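Local coordinates for sialidase domain-containing protein (Dyadobacter fermentans, PDB 5HX0) that is of unknown function but adopts a six-bladed beta-propeller of the sialidase type, consistent with a role in recognising or processing glycans, at residues A[275-280]-A[289-294]; A[267-272]-A[344-349]; A[305-310]-A[324-329]. All coordinates share one frame; numbering follows the deposited sequence.

Contact 1 (A[275-280]-A[289-294]); sequences DVVAFL and ACIARS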
loop_
_atom_site.group_PDB
_atom_site.type_symbol
_atom_site.label_atom_id
_atom_site.label_comp_id
_atom_site.label_asym_id
_atom_site.label_seq_id
_atom_site.Cartn_x
_atom_site.Cartn_y
_atom_site.Cartn_z
ATOM N N ASP A 275 -15.906 -21.958 -29.704
ATOM C CA ASP A 275 -16.944 -21.081 -29.186
ATOM C C ASP A 275 -16.380 -20.261 -28.032
ATOM O O ASP A 275 -15.547 -20.744 -27.255
ATOM C CB ASP A 275 -18.149 -21.891 -28.692
ATOM C CG ASP A 275 -19.010 -22.417 -29.823
ATOM O OD1 ASP A 275 -18.627 -22.247 -31.009
ATOM O OD2 ASP A 275 -20.070 -23.004 -29.513
ATOM N N VAL A 276 -16.825 -19.014 -27.938
ATOM C CA VAL A 276 -16.535 -18.135 -26.808
ATOM C C VAL A 276 -17.782 -18.092 -25.928
ATOM O O VAL A 276 -18.861 -17.696 -26.388
ATOM C CB VAL A 276 -16.160 -16.722 -27.282
ATOM C CG1 VAL A 276 -15.965 -15.789 -26.084
ATOM C CG2 VAL A 276 -14.916 -16.759 -28.188
ATOM N N VAL A 277 -17.638 -18.478 -24.665
ATOM C CA VAL A 277 -18.748 -18.550 -23.723
ATOM C C VAL A 277 -18.463 -17.630 -22.543
ATOM O O VAL A 277 -17.340 -17.608 -22.027
ATOM C CB VAL A 277 -18.952 -20.008 -23.251
ATOM C CG1 VAL A 277 -19.842 -20.050 -22.068
ATOM C CG2 VAL A 277 -19.543 -20.844 -24.401
ATOM N N ALA A 278 -19.474 -16.870 -22.117
ATOM C CA ALA A 278 -19.368 -16.012 -20.936
ATOM C C ALA A 278 -20.397 -16.431 -19.893
ATOM O O ALA A 278 -21.579 -16.582 -20.213
ATOM C CB ALA A 278 -19.565 -14.534 -21.308
ATOM N N PHE A 279 -19.951 -16.590 -18.641
ATOM C CA PHE A 279 -20.808 -16.999 -17.531
ATOM C C PHE A 279 -21.055 -15.788 -16.632
ATOM O O PHE A 279 -20.105 -15.236 -16.064
ATOM C CB PHE A 279 -20.170 -18.139 -16.732
ATOM C CG PHE A 279 -19.848 -19.368 -17.553
ATOM C CD1 PHE A 279 -20.858 -20.279 -17.901
ATOM C CD2 PHE A 279 -18.546 -19.622 -17.965
ATOM C CE1 PHE A 279 -20.574 -21.433 -18.645
ATOM C CE2 PHE A 279 -18.249 -20.777 -18.726
ATOM C CZ PHE A 279 -19.271 -21.681 -19.058
ATOM N N LEU A 280 -22.323 -15.408 -16.466
ATOM C CA LEU A 280 -22.686 -14.045 -16.079
ATOM C C LEU A 280 -23.465 -13.986 -14.767
ATOM O O LEU A 280 -24.467 -14.689 -14.594
ATOM C CB LEU A 280 -23.514 -13.396 -17.183
ATOM C CG LEU A 280 -23.011 -13.611 -18.611
ATOM C CD1 LEU A 280 -24.049 -13.136 -19.597
ATOM C CD2 LEU A 280 -21.688 -12.872 -18.825
ATOM N N ALA A 289 -28.080 -17.318 -12.705
ATOM C CA ALA A 289 -26.803 -17.324 -13.404
ATOM C C ALA A 289 -27.058 -17.491 -14.900
ATOM O O ALA A 289 -27.820 -18.373 -15.311
ATOM C CB ALA A 289 -25.925 -18.457 -12.868
ATOM N N CYS A 290 -26.439 -16.649 -15.718
ATOM C CA CYS A 290 -26.743 -16.653 -17.145
ATOM C C CYS A 290 -25.507 -16.965 -17.983
ATOM O O CYS A 290 -24.371 -16.974 -17.498
ATOM C CB CYS A 290 -27.349 -15.310 -17.580
ATOM S SG CYS A 290 -29.008 -15.063 -16.878
ATOM N N ILE A 291 -25.747 -17.213 -19.269
ATOM C CA ILE A 291 -24.673 -17.559 -20.196
ATOM C C ILE A 291 -24.934 -16.841 -21.513
ATOM O O ILE A 291 -26.089 -16.644 -21.909
ATOM C CB ILE A 291 -24.579 -19.094 -20.387
ATOM C CG1 ILE A 291 -23.342 -19.488 -21.190
ATOM C CG2 ILE A 291 -25.877 -19.644 -21.031
ATOM C CD1 ILE A 291 -23.091 -21.003 -21.261
ATOM N N ALA A 292 -23.865 -16.408 -22.169
ATOM C CA ALA A 292 -23.952 -15.889 -23.525
ATOM C C ALA A 292 -22.835 -16.517 -24.347
ATOM O O ALA A 292 -21.738 -16.768 -23.833
ATOM C CB ALA A 292 -23.864 -14.351 -23.551
ATOM N N ARG A 293 -23.116 -16.770 -25.628
ATOM C CA ARG A 293 -22.213 -17.524 -26.486
ATOM C C ARG A 293 -21.946 -16.791 -27.803
ATOM O O ARG A 293 -22.833 -16.127 -28.354
ATOM C CB ARG A 293 -22.791 -18.936 -26.770
ATOM C CG ARG A 293 -21.905 -19.805 -27.658
ATOM C CD ARG A 293 -22.540 -21.199 -27.855
ATOM N NE ARG A 293 -22.742 -21.882 -26.575
ATOM C CZ ARG A 293 -21.953 -22.842 -26.099
ATOM N NH1 ARG A 293 -20.904 -23.255 -26.800
ATOM N NH2 ARG A 293 -22.222 -23.406 -24.924
ATOM N N SER A 294 -20.710 -16.910 -28.297
ATOM C CA SER A 294 -20.326 -16.445 -29.629
ATOM C C SER A 294 -19.783 -17.618 -30.431
ATOM O O SER A 294 -18.905 -18.350 -29.953
ATOM C CB SER A 294 -19.267 -15.342 -29.560
ATOM O OG SER A 294 -18.753 -15.056 -30.857
#
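The two middle strands of one beta-propeller blade, 276-283 and 288-294, form a hairpin here, with V276, A278 and L280 set against S294, A292 and C290 as antiparallel hydrogen-bonded pairs. The axes run 4.6 Å apart at 161°, and each of the three pairs is closed by two backbone bonds; A278 N to A292 O, at 2.8 Å, is among the shortest. Between them lie the non-hydrogen-bonded pairs V277-R293 and F279-I291, whose side chains share the opposite face of the sheet. I291 is extended, with CG1 anti to the backbone N (chi1 -172°), and this carries CD1 across to the neighbouring strand. There it presses tightly on V277 CG1, at 3.5 Å, and reaches F279 CE1 at 3.7 Å, approaching the ring obliquely. V277 CG1 itself lies above one face of the F279 ring, offset toward its rim. The other branch of V277, CG2, sits over the centre of one face of the R293 guanidinium, 3.6 Å from CZ. At the edge of that same group, D275 OD2 accepts a hydrogen bond from R293 NH1 at 2.8 Å through its anti lone pair, as part of a salt bridge, with the carboxylate plane turned 72° from the guanidinium. A bend at chi3 turns the guanidinium over V277 CG2 and leaves NH1 directed at D275; NH2 meanwhile binds E345 O of the next blade. Together these partners restrain the guanidinium's tilt and rotation. On the other face, L280 CD1 rests against A292 CB at 4.1 Å. S294 OG bonds to the backbone of G298 and T300, within the sequence S-x-D-x-G-x-T, the Asp-box signature of BNR repeats: a turn between the third and fourth strands of a sialidase-type propeller blade.

Contact 2 (A[267-272]-A[344-349]); sequences SVYETP and AECTDF
Strand 262-270 ends as it enters this contact, running out through T271 and P272 toward the irregular backbone of A344, E345 and C346, where C346 takes a left-handed conformation and the closest CA atoms, those of T271 and E345, stand 5.5 Å apart. This is a seam between adjacent blades of the beta-propeller: the first strand of one blade meets the loop that joins the third and fourth strands of the next. Its polar centre is T271, whose OG1 donates to E345 OE1 at 2.7 Å. The carboxylate oxygen is met on its syn side, 28° out of the plane, and the two side chains cross at about a right angle. A bend at chi2 (-61°) curls the glutamate back so that its carboxylate faces the threonine. T271 OG1 also receives the backbone N-H of D275, while E345 OE2 accepts that of K273, so hydroxyl and carboxylate together tie down the turn leading into the following strand. The side chains of P272 and E345 run alongside each other, antiparallel, with P272 CD 3.5 Å from E345 OE2; P272 CG touches A344 CB at 4.2 Å. Deeper in, the Y269 side chain leaves the strand with CG anti to the backbone N and receives the sulfur of C346 obliquely. SG is 4.7 Å from the ring centroid and 52° off the normal, a cysteine sulfur-aromatic contact. Y269 OH is also bonded to R318 NE of the neighbouring blade. The remaining link is through solvent: Y269 OH donates to a water 2.6 Å away, lying in the ring plane at its edge, and that water donates a hydrogen bond to A344 O at 2.8 Å.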
loop_
_atom_site.group_PDB
_atom_site.type_symbol
_atom_site.label_atom_id
_atom_site.label_comp_id
_atom_site.label_asym_id
_atom_site.label_seq_id
_atom_site.Cartn_x
_atom_site.Cartn_y
_atom_site.Cartn_z
ATOM N N SER A 267 -17.040 -14.433 -16.162
ATOM C CA SER A 267 -15.856 -15.194 -16.560
ATOM C C SER A 267 -16.029 -15.673 -17.992
ATOM O O SER A 267 -17.123 -16.088 -18.381
ATOM C CB SER A 267 -15.629 -16.391 -15.631
ATOM O OG SER A 267 -15.053 -15.971 -14.392
ATOM N N VAL A 268 -14.958 -15.634 -18.774
ATOM C CA VAL A 268 -15.044 -15.980 -20.184
ATOM C C VAL A 268 -14.247 -17.256 -20.416
ATOM O O VAL A 268 -13.337 -17.591 -19.648
ATOM C CB VAL A 268 -14.573 -14.821 -21.095
ATOM C CG1 VAL A 268 -13.035 -14.611 -21.022
ATOM C CG2 VAL A 268 -15.075 -15.031 -22.543
ATOM N N TYR A 269 -14.613 -17.986 -21.471
ATOM C CA TYR A 269 -14.036 -19.296 -21.742
ATOM C C TYR A 269 -14.096 -19.567 -23.246
ATOM O O TYR A 269 -15.049 -19.167 -23.914
ATOM C CB TYR A 269 -14.801 -20.370 -20.933
ATOM C CG TYR A 269 -14.265 -21.766 -21.113
ATOM C CD1 TYR A 269 -13.104 -22.160 -20.466
ATOM C CD2 TYR A 269 -14.923 -22.690 -21.928
ATOM C CE1 TYR A 269 -12.584 -23.438 -20.639
ATOM C CE2 TYR A 269 -14.417 -23.989 -22.103
ATOM C CZ TYR A 269 -13.233 -24.342 -21.451
ATOM O OH TYR A 269 -12.677 -25.594 -21.594
ATOM N N GLU A 270 -13.073 -20.228 -23.782
ATOM C CA GLU A 270 -13.088 -20.669 -25.172
ATOM C C GLU A 270 -13.117 -22.184 -25.198
ATOM O O GLU A 270 -12.282 -22.833 -24.552
ATOM C CB GLU A 270 -11.867 -20.159 -25.934
ATOM C CG GLU A 270 -11.935 -20.401 -27.443
ATOM C CD GLU A 270 -10.621 -20.034 -28.107
ATOM O OE1 GLU A 270 -9.638 -20.794 -27.946
ATOM O OE2 GLU A 270 -10.550 -18.959 -28.732
ATOM N N THR A 271 -14.068 -22.748 -25.955
ATOM C CA THR A 271 -14.238 -24.194 -25.999
ATOM C C THR A 271 -13.277 -24.812 -27.011
ATOM O O THR A 271 -12.700 -24.103 -27.842
ATOM C CB THR A 271 -15.671 -24.542 -26.372
ATOM O OG1 THR A 271 -15.886 -24.207 -27.749
ATOM C CG2 THR A 271 -16.636 -23.772 -25.490
ATOM N N PRO A 272 -13.082 -26.137 -26.962
ATOM C CA PRO A 272 -12.184 -26.762 -27.949
ATOM C C PRO A 272 -12.603 -26.509 -29.383
ATOM O O PRO A 272 -11.736 -26.321 -30.245
ATOM C CB PRO A 272 -12.237 -28.249 -27.575
ATOM C CG PRO A 272 -12.462 -28.217 -26.042
ATOM C CD PRO A 272 -13.398 -27.046 -25.836
ATOM N N ALA A 344 -17.559 -30.453 -22.788
ATOM C CA ALA A 344 -16.490 -29.606 -23.332
ATOM C C ALA A 344 -17.034 -28.324 -23.956
ATOM O O ALA A 344 -16.423 -27.257 -23.837
ATOM C CB ALA A 344 -15.679 -30.397 -24.356
ATOM N N GLU A 345 -18.187 -28.398 -24.610
ATOM C CA GLU A 345 -18.719 -27.212 -25.275
ATOM C C GLU A 345 -19.648 -26.387 -24.382
ATOM O O GLU A 345 -20.197 -25.376 -24.840
ATOM C CB GLU A 345 -19.421 -27.636 -26.571
ATOM C CG GLU A 345 -18.430 -28.212 -27.594
ATOM C CD GLU A 345 -17.352 -27.212 -28.010
ATOM O OE1 GLU A 345 -17.712 -26.059 -28.325
ATOM O OE2 GLU A 345 -16.140 -27.573 -28.009
ATOM N N CYS A 346 -19.816 -26.779 -23.115
ATOM C CA CYS A 346 -20.564 -25.989 -22.127
ATOM C C CYS A 346 -22.024 -25.795 -22.540
ATOM O O CYS A 346 -22.600 -24.728 -22.336
ATOM C CB CYS A 346 -19.902 -24.630 -21.869
ATOM S SG CYS A 346 -18.197 -24.720 -21.235
ATOM N N THR A 347 -22.634 -26.844 -23.101
ATOM C CA THR A 347 -24.029 -26.775 -23.538
ATOM C C THR A 347 -25.004 -27.405 -22.551
ATOM O O THR A 347 -26.207 -27.125 -22.624
ATOM C CB THR A 347 -24.206 -27.465 -24.901
ATOM O OG1 THR A 347 -23.811 -28.845 -24.807
ATOM C CG2 THR A 347 -23.365 -26.788 -25.966
ATOM N N ASP A 348 -24.524 -28.236 -21.630
ATOM C CA ASP A 348 -25.396 -29.065 -20.810
ATOM C C ASP A 348 -25.539 -28.536 -19.384
ATOM O O ASP A 348 -25.713 -29.322 -18.444
ATOM C CB ASP A 348 -24.891 -30.508 -20.808
ATOM C CG ASP A 348 -23.539 -30.663 -20.135
ATOM O OD1 ASP A 348 -22.840 -29.653 -19.918
ATOM O OD2 ASP A 348 -23.176 -31.814 -19.839
ATOM N N PHE A 349 -25.504 -27.214 -19.213
ATOM C CA PHE A 349 -25.544 -26.644 -17.867
ATOM C C PHE A 349 -26.863 -26.947 -17.169
ATOM O O PHE A 349 -26.920 -26.974 -15.938
ATOM C CB PHE A 349 -25.313 -25.133 -17.937
ATOM C CG PHE A 349 -25.969 -24.493 -19.130
ATOM C CD1 PHE A 349 -27.321 -24.180 -19.106
ATOM C CD2 PHE A 349 -25.251 -24.240 -20.283
ATOM C CE1 PHE A 349 -27.935 -23.604 -20.219
ATOM C CE2 PHE A 349 -25.864 -23.668 -21.408
ATOM C CZ PHE A 349 -27.203 -23.341 -21.364
HETATM O O HOH W 1 -13.868 -27.571 -22.731
#

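Contact 3 (A[305-310]-A[324-329]); sequences EKMGFQ and VLLSYG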
loop_
_atom_site.group_PDB
_atom_site.type_symbol
_atom_site.label_atom_id
_atom_site.label_comp_id
_atom_site.label_asym_id
_atom_site.label_seq_id
_atom_site.Cartn_x
_atom_site.Cartn_y
_atom_site.Cartn_z
ATOM N N GLU A 305 -28.937 -16.399 -22.119
ATOM C CA GLU A 305 -29.903 -17.380 -21.612
ATOM C C GLU A 305 -29.736 -17.574 -20.112
ATOM O O GLU A 305 -28.618 -17.533 -19.593
ATOM C CB GLU A 305 -29.726 -18.777 -22.231
ATOM C CG GLU A 305 -29.774 -18.892 -23.725
ATOM C CD GLU A 305 -29.442 -20.320 -24.177
ATOM O OE1 GLU A 305 -29.788 -21.274 -23.442
ATOM O OE2 GLU A 305 -28.821 -20.487 -25.251
ATOM N N LYS A 306 -30.839 -17.877 -19.431
ATOM C CA LYS A 306 -30.731 -18.397 -18.066
ATOM C C LYS A 306 -30.170 -19.816 -18.095
ATOM O O LYS A 306 -30.620 -20.659 -18.886
ATOM C CB LYS A 306 -32.095 -18.404 -17.374
ATOM C CG LYS A 306 -32.772 -17.056 -17.275
ATOM C CD LYS A 306 -34.128 -17.205 -16.635
ATOM C CE LYS A 306 -35.145 -16.370 -17.383
ATOM N NZ LYS A 306 -36.491 -16.537 -16.809
HETATM N N MSE A 307 -29.211 -20.094 -17.225
HETATM C CA MSE A 307 -28.691 -21.457 -17.133
HETATM C C MSE A 307 -29.603 -22.382 -16.338
HETATM O O MSE A 307 -29.501 -23.608 -16.457
HETATM C CB MSE A 307 -27.282 -21.449 -16.541
HETATM C CG MSE A 307 -26.283 -20.986 -17.579
HETATM SE SE MSE A 307 -24.451 -21.451 -17.107
HETATM C CE MSE A 307 -24.278 -20.082 -15.762
ATOM N N GLY A 308 -30.507 -21.804 -15.552
ATOM C CA GLY A 308 -31.467 -22.576 -14.786
ATOM C C GLY A 308 -31.139 -22.767 -13.322
ATOM O O GLY A 308 -31.730 -23.643 -12.688
ATOM N N PHE A 309 -30.218 -21.985 -12.762
ATOM C CA PHE A 309 -29.905 -22.099 -11.341
ATOM C C PHE A 309 -29.462 -20.742 -10.809
ATOM O O PHE A 309 -29.141 -19.830 -11.577
ATOM C CB PHE A 309 -28.828 -23.156 -11.083
ATOM C CG PHE A 309 -27.478 -22.847 -11.718
ATOM C CD1 PHE A 309 -27.174 -23.294 -12.999
ATOM C CD2 PHE A 309 -26.505 -22.151 -11.009
ATOM C CE1 PHE A 309 -25.926 -23.024 -13.569
ATOM C CE2 PHE A 309 -25.243 -21.881 -11.565
ATOM C CZ PHE A 309 -24.956 -22.310 -12.846
ATOM N N GLN A 310 -29.462 -20.621 -9.478
ATOM C CA GLN A 310 -28.972 -19.438 -8.778
ATOM C C GLN A 310 -27.518 -19.627 -8.361
ATOM O O GLN A 310 -27.123 -20.702 -7.891
ATOM C CB GLN A 310 -29.792 -19.148 -7.517
ATOM C CG GLN A 310 -31.245 -18.803 -7.722
ATOM C CD GLN A 310 -31.950 -18.533 -6.395
ATOM O OE1 GLN A 310 -32.021 -19.406 -5.532
ATOM N NE2 GLN A 310 -32.448 -17.311 -6.219
ATOM N N VAL A 324 -15.598 -29.097 -18.189
ATOM C CA VAL A 324 -15.417 -27.749 -17.657
ATOM C C VAL A 324 -16.011 -27.683 -16.256
ATOM O O VAL A 324 -17.215 -27.916 -16.079
ATOM C CB VAL A 324 -16.067 -26.686 -18.562
ATOM C CG1 VAL A 324 -15.876 -25.283 -17.970
ATOM C CG2 VAL A 324 -15.487 -26.772 -19.978
ATOM N N LEU A 325 -15.168 -27.377 -15.264
ATOM C CA LEU A 325 -15.636 -27.156 -13.902
ATOM C C LEU A 325 -16.117 -25.715 -13.771
ATOM O O LEU A 325 -15.323 -24.781 -13.909
ATOM C CB LEU A 325 -14.535 -27.440 -12.881
ATOM C CG LEU A 325 -14.954 -27.190 -11.420
ATOM C CD1 LEU A 325 -16.028 -28.185 -10.993
ATOM C CD2 LEU A 325 -13.722 -27.281 -10.516
ATOM N N LEU A 326 -17.415 -25.536 -13.523
ATOM C CA LEU A 326 -18.023 -24.221 -13.317
ATOM C C LEU A 326 -18.305 -24.078 -11.832
ATOM O O LEU A 326 -19.168 -24.776 -11.307
ATOM C CB LEU A 326 -19.316 -24.095 -14.129
ATOM C CG LEU A 326 -20.004 -22.728 -14.152
ATOM C CD1 LEU A 326 -19.181 -21.721 -14.943
ATOM C CD2 LEU A 326 -21.401 -22.872 -14.751
ATOM N N SER A 327 -17.582 -23.196 -11.143
ATOM C CA SER A 327 -17.828 -23.012 -9.719
ATOM C C SER A 327 -18.451 -21.644 -9.467
ATOM O O SER A 327 -18.226 -20.691 -10.224
ATOM C CB SER A 327 -16.538 -23.169 -8.909
ATOM O OG SER A 327 -15.551 -22.273 -9.359
ATOM N N TYR A 328 -19.234 -21.553 -8.393
ATOM C CA TYR A 328 -19.945 -20.318 -8.074
ATOM C C TYR A 328 -20.281 -20.248 -6.594
ATOM O O TYR A 328 -20.388 -21.265 -5.909
ATOM C CB TYR A 328 -21.237 -20.176 -8.883
ATOM C CG TYR A 328 -22.030 -21.458 -9.016
ATOM C CD1 TYR A 328 -21.727 -22.374 -10.016
ATOM C CD2 TYR A 328 -23.102 -21.727 -8.179
ATOM C CE1 TYR A 328 -22.447 -23.545 -10.165
ATOM C CE2 TYR A 328 -23.844 -22.922 -8.322
ATOM C CZ TYR A 328 -23.503 -23.811 -9.322
ATOM O OH TYR A 328 -24.200 -24.993 -9.507
ATOM N N GLY A 329 -20.465 -19.015 -6.114
ATOM C CA GLY A 329 -20.956 -18.818 -4.770
ATOM C C GLY A 329 -22.455 -19.043 -4.694
ATOM O O GLY A 329 -23.196 -18.836 -5.660
#
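Both aromatic side chains at this contact carry CG between the backbone N and the carbonyl carbon, F309 with chi1 63° and Y328 with chi1 42°, and these turns bring the rings together from opposite directions. The planes are 31° apart and the centroids 4.6 Å, an oblique pairing. F309 CE2 does most of the touching: it lies over one face of the Y328 ring, displaced toward the rim, and comes within 3.4 Å of CZ. In return, Y328 OH sits above a face of F309, also near its rim. The edge of the phenylalanine is taken by L326, whose CD2 lies near the ring plane 4.1 Å from F309 CZ. The same methyl meets M307, deposited as selenomethionine, tip to tip, with SE at 4.1 Å from L326 CD2; the bend at the end of the M307 chain brings its CE equally near. L326 CD2 is therefore wedged between the selenium end and the phenyl edge. Farther along, the carbonyl O of Q310 approaches Y328 CE2 at 4.0 Å, obliquely to the ring. M307 lies in the fourth strand of one propeller blade, and the chain turns a corner at G308 and F309 before entering the next, whose second strand bears L326 and Y328. The contact is thus apolar packing across the interface of successive blades. Its polar margin is supplied from outside: Y328 OH bonds to E354 OE2 and R340 NE, while R340 also makes a cation-pi contact with F309. Dispersion between rings and methyl groups carries this interface, and the bonds of Y328 OH to E354 and R340, which probably polarise the phenol, would restrain the tyrosine ring against its phenylalanine partner.

From the N terminus, the chain first lays down 267-272, which waits until 344-349 to close contact 2, the longest of the three loops. Within that span contact 1 (275-280 with 289-294) closes early as a local hairpin, and contact 3 (305-310 with 324-329) follows it in series; neither crosses the other. Contact 1 builds the middle of a single blade, and its two strands are flanked by strand 262-270 of contact 2 and strand 305-307 of contact 3. Contacts 2 and 3 then join this blade to the next, from its first and fourth strands respectively, with V324 touching both Y269 and C346 between them.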